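Local coordinates for periplasmic binding protein (Agrobacterium tumefaciens str. B6, PDB 5L9G), which binds the opine mannopine in the periplasm and probably delivers it to an ABC transporter for uptake, at residues Leu155-Ile160 / Trp204-Ala209. Residues are numbered along the deposited sequence; the frame is centred on the assembly and turned at random.
Sequences LWNQPI and WWESGA
W156 and W205 stack where two parallel strands, 153-156 and 201-205, end side by side in the mixed sheet of this periplasmic solute-binding fold. Two backbone bonds tie the strand ends: W205 N to L155 O, bent and weak, and N157 N to W205 O at 3.0 Å. W156 O is bonded to Y338 OH of helix 324-343, and E206 N to Q210 OE1. The indole of W205 swings back across the neighbouring strand (chi1 63°), with W156 CA over its five-membered ring. Its six-membered ring forms an offset stack with the five-membered ring of W156, centroids 4.2 Å apart and planes 15° from parallel. W205 NE1 lies 3.3 Å from W156 N, but both are donors; the indole N-H is instead satisfied by I224 O. W156 touches mannopine; its indole lies between W205 and Q158 CB, making W205 a probable second-shell neighbour of the ligand. On the other face of the sheet, L155 CB packs 3.7 Å from W204 CZ3. N157 ND2 meets the methylene E206 CG at 3.5 Å, amide and carboxylate planes nearly parallel. One water, with more acceptors in reach than protons, sits 2.6 Å from both N157 OD1 and E206 O and accepts a weak bond from W156 NE1 (3.2 Å).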
loop_
_atom_site.group_PDB
_atom_site.type_symbol
_atom_site.label_atom_id
_atom_site.label_comp_id
_atom_site.label_asym_id
_atom_site.label_seq_id
_atom_site.Cartn_x
_atom_site.Cartn_y
_atom_site.Cartn_z
ATOM N N LEU A 155 0.446 -3.390 -14.006
ATOM C CA LEU A 155 1.312 -3.367 -12.830
ATOM C C LEU A 155 1.432 -1.919 -12.393
ATOM O O LEU A 155 1.146 -1.019 -13.174
ATOM C CB LEU A 155 2.720 -3.895 -13.172
ATOM C CG LEU A 155 2.938 -5.410 -13.242
ATOM C CD1 LEU A 155 2.323 -5.980 -14.469
ATOM C CD2 LEU A 155 4.455 -5.727 -13.326
ATOM N N TRP A 156 1.852 -1.695 -11.145
ATOM C CA TRP A 156 2.015 -0.353 -10.586
ATOM C C TRP A 156 3.187 0.366 -11.279
ATOM O O TRP A 156 4.135 -0.287 -11.733
ATOM C CB TRP A 156 2.329 -0.483 -9.086
ATOM C CG TRP A 156 2.171 0.777 -8.266
ATOM C CD1 TRP A 156 1.483 1.914 -8.602
ATOM C CD2 TRP A 156 2.686 0.991 -6.949
ATOM N NE1 TRP A 156 1.563 2.834 -7.580
ATOM C CE2 TRP A 156 2.268 2.280 -6.539
ATOM C CE3 TRP A 156 3.440 0.204 -6.057
ATOM C CZ2 TRP A 156 2.594 2.805 -5.282
ATOM C CZ3 TRP A 156 3.765 0.724 -4.812
ATOM C CH2 TRP A 156 3.368 2.022 -4.444
ATOM N N ASN A 157 3.153 1.710 -11.338
ATOM C CA ASN A 157 4.278 2.441 -11.923
ATOM C C ASN A 157 5.363 2.728 -10.859
ATOM O O ASN A 157 6.315 3.470 -11.130
ATOM C CB ASN A 157 3.820 3.738 -12.640
ATOM C CG ASN A 157 3.411 4.815 -11.686
ATOM O OD1 ASN A 157 2.980 4.531 -10.564
ATOM N ND2 ASN A 157 3.593 6.073 -12.091
ATOM N N GLN A 158 5.167 2.215 -9.628
ATOM C CA GLN A 158 6.154 2.319 -8.538
ATOM C C GLN A 158 6.570 0.885 -8.157
ATOM O O GLN A 158 5.783 -0.043 -8.397
ATOM C CB GLN A 158 5.634 3.133 -7.359
ATOM C CG GLN A 158 5.408 4.597 -7.723
ATOM C CD GLN A 158 4.975 5.391 -6.535
ATOM O OE1 GLN A 158 3.848 5.907 -6.461
ATOM N NE2 GLN A 158 5.862 5.496 -5.578
ATOM N N PRO A 159 7.798 0.672 -7.629
ATOM C CA PRO A 159 8.320 -0.708 -7.508
ATOM C C PRO A 159 7.959 -1.556 -6.297
ATOM O O PRO A 159 8.166 -2.765 -6.394
ATOM C CB PRO A 159 9.845 -0.504 -7.547
ATOM C CG PRO A 159 10.056 0.818 -6.947
ATOM C CD PRO A 159 8.875 1.668 -7.385
ATOM N N ILE A 160 7.500 -0.982 -5.168
ATOM C CA ILE A 160 7.188 -1.802 -3.971
ATOM C C ILE A 160 6.113 -2.854 -4.285
ATOM O O ILE A 160 5.011 -2.513 -4.691
ATOM C CB ILE A 160 6.877 -0.971 -2.696
ATOM C CG1 ILE A 160 8.141 -0.140 -2.293
ATOM C CG2 ILE A 160 6.436 -1.903 -1.540
ATOM C CD1 ILE A 160 7.874 1.028 -1.321
ATOM N N TRP A 204 0.564 0.794 -16.933
ATOM C CA TRP A 204 1.325 0.901 -15.694
ATOM C C TRP A 204 0.464 1.864 -14.865
ATOM O O TRP A 204 0.518 3.091 -15.049
ATOM C CB TRP A 204 2.747 1.442 -15.947
ATOM C CG TRP A 204 3.544 0.590 -16.887
ATOM C CD1 TRP A 204 3.717 0.796 -18.222
ATOM C CD2 TRP A 204 4.298 -0.593 -16.561
ATOM N NE1 TRP A 204 4.498 -0.204 -18.758
ATOM C CE2 TRP A 204 4.901 -1.045 -17.756
ATOM C CE3 TRP A 204 4.495 -1.337 -15.380
ATOM C CZ2 TRP A 204 5.700 -2.198 -17.803
ATOM C CZ3 TRP A 204 5.304 -2.465 -15.421
ATOM C CH2 TRP A 204 5.895 -2.888 -16.623
ATOM N N TRP A 205 -0.440 1.285 -14.047
ATOM C CA TRP A 205 -1.402 2.083 -13.287
ATOM C C TRP A 205 -0.700 2.939 -12.241
ATOM O O TRP A 205 0.324 2.531 -11.687
ATOM C CB TRP A 205 -2.540 1.225 -12.714
ATOM C CG TRP A 205 -2.092 0.194 -11.724
ATOM C CD1 TRP A 205 -1.815 -1.117 -11.966
ATOM C CD2 TRP A 205 -1.906 0.396 -10.316
ATOM N NE1 TRP A 205 -1.437 -1.745 -10.794
ATOM C CE2 TRP A 205 -1.472 -0.832 -9.769
ATOM C CE3 TRP A 205 -2.064 1.505 -9.461
ATOM C CZ2 TRP A 205 -1.173 -0.980 -8.414
ATOM C CZ3 TRP A 205 -1.785 1.348 -8.112
ATOM C CH2 TRP A 205 -1.332 0.124 -7.603
ATOM N N GLU A 206 -1.245 4.128 -11.986
ATOM C CA GLU A 206 -0.618 5.098 -11.081
ATOM C C GLU A 206 -1.319 5.289 -9.740
ATOM O O GLU A 206 -0.669 5.663 -8.767
ATOM C CB GLU A 206 -0.473 6.446 -11.798
ATOM C CG GLU A 206 0.279 6.306 -13.112
ATOM C CD GLU A 206 0.701 7.603 -13.775
ATOM O OE1 GLU A 206 0.521 8.681 -13.164
ATOM O OE2 GLU A 206 1.236 7.533 -14.904
ATOM N N SER A 207 -2.630 5.084 -9.684
ATOM C CA SER A 207 -3.380 5.264 -8.445
ATOM C C SER A 207 -4.317 4.089 -8.225
ATOM O O SER A 207 -4.695 3.399 -9.187
ATOM C CB SER A 207 -4.188 6.570 -8.491
ATOM O OG SER A 207 -5.276 6.487 -9.402
ATOM N N GLY A 208 -4.713 3.884 -6.974
ATOM C CA GLY A 208 -5.651 2.820 -6.628
ATOM C C GLY A 208 -6.987 3.008 -7.337
ATOM O O GLY A 208 -7.591 2.036 -7.811
ATOM N N ALA A 209 -7.467 4.284 -7.431
ATOM C CA ALA A 209 -8.736 4.557 -8.114
ATOM C C ALA A 209 -8.628 4.197 -9.610
ATOM O O ALA A 209 -9.562 3.634 -10.171
ATOM C CB ALA A 209 -9.121 6.031 -7.960
HETATM O O HOH W 1 1.919 5.886 -8.609
#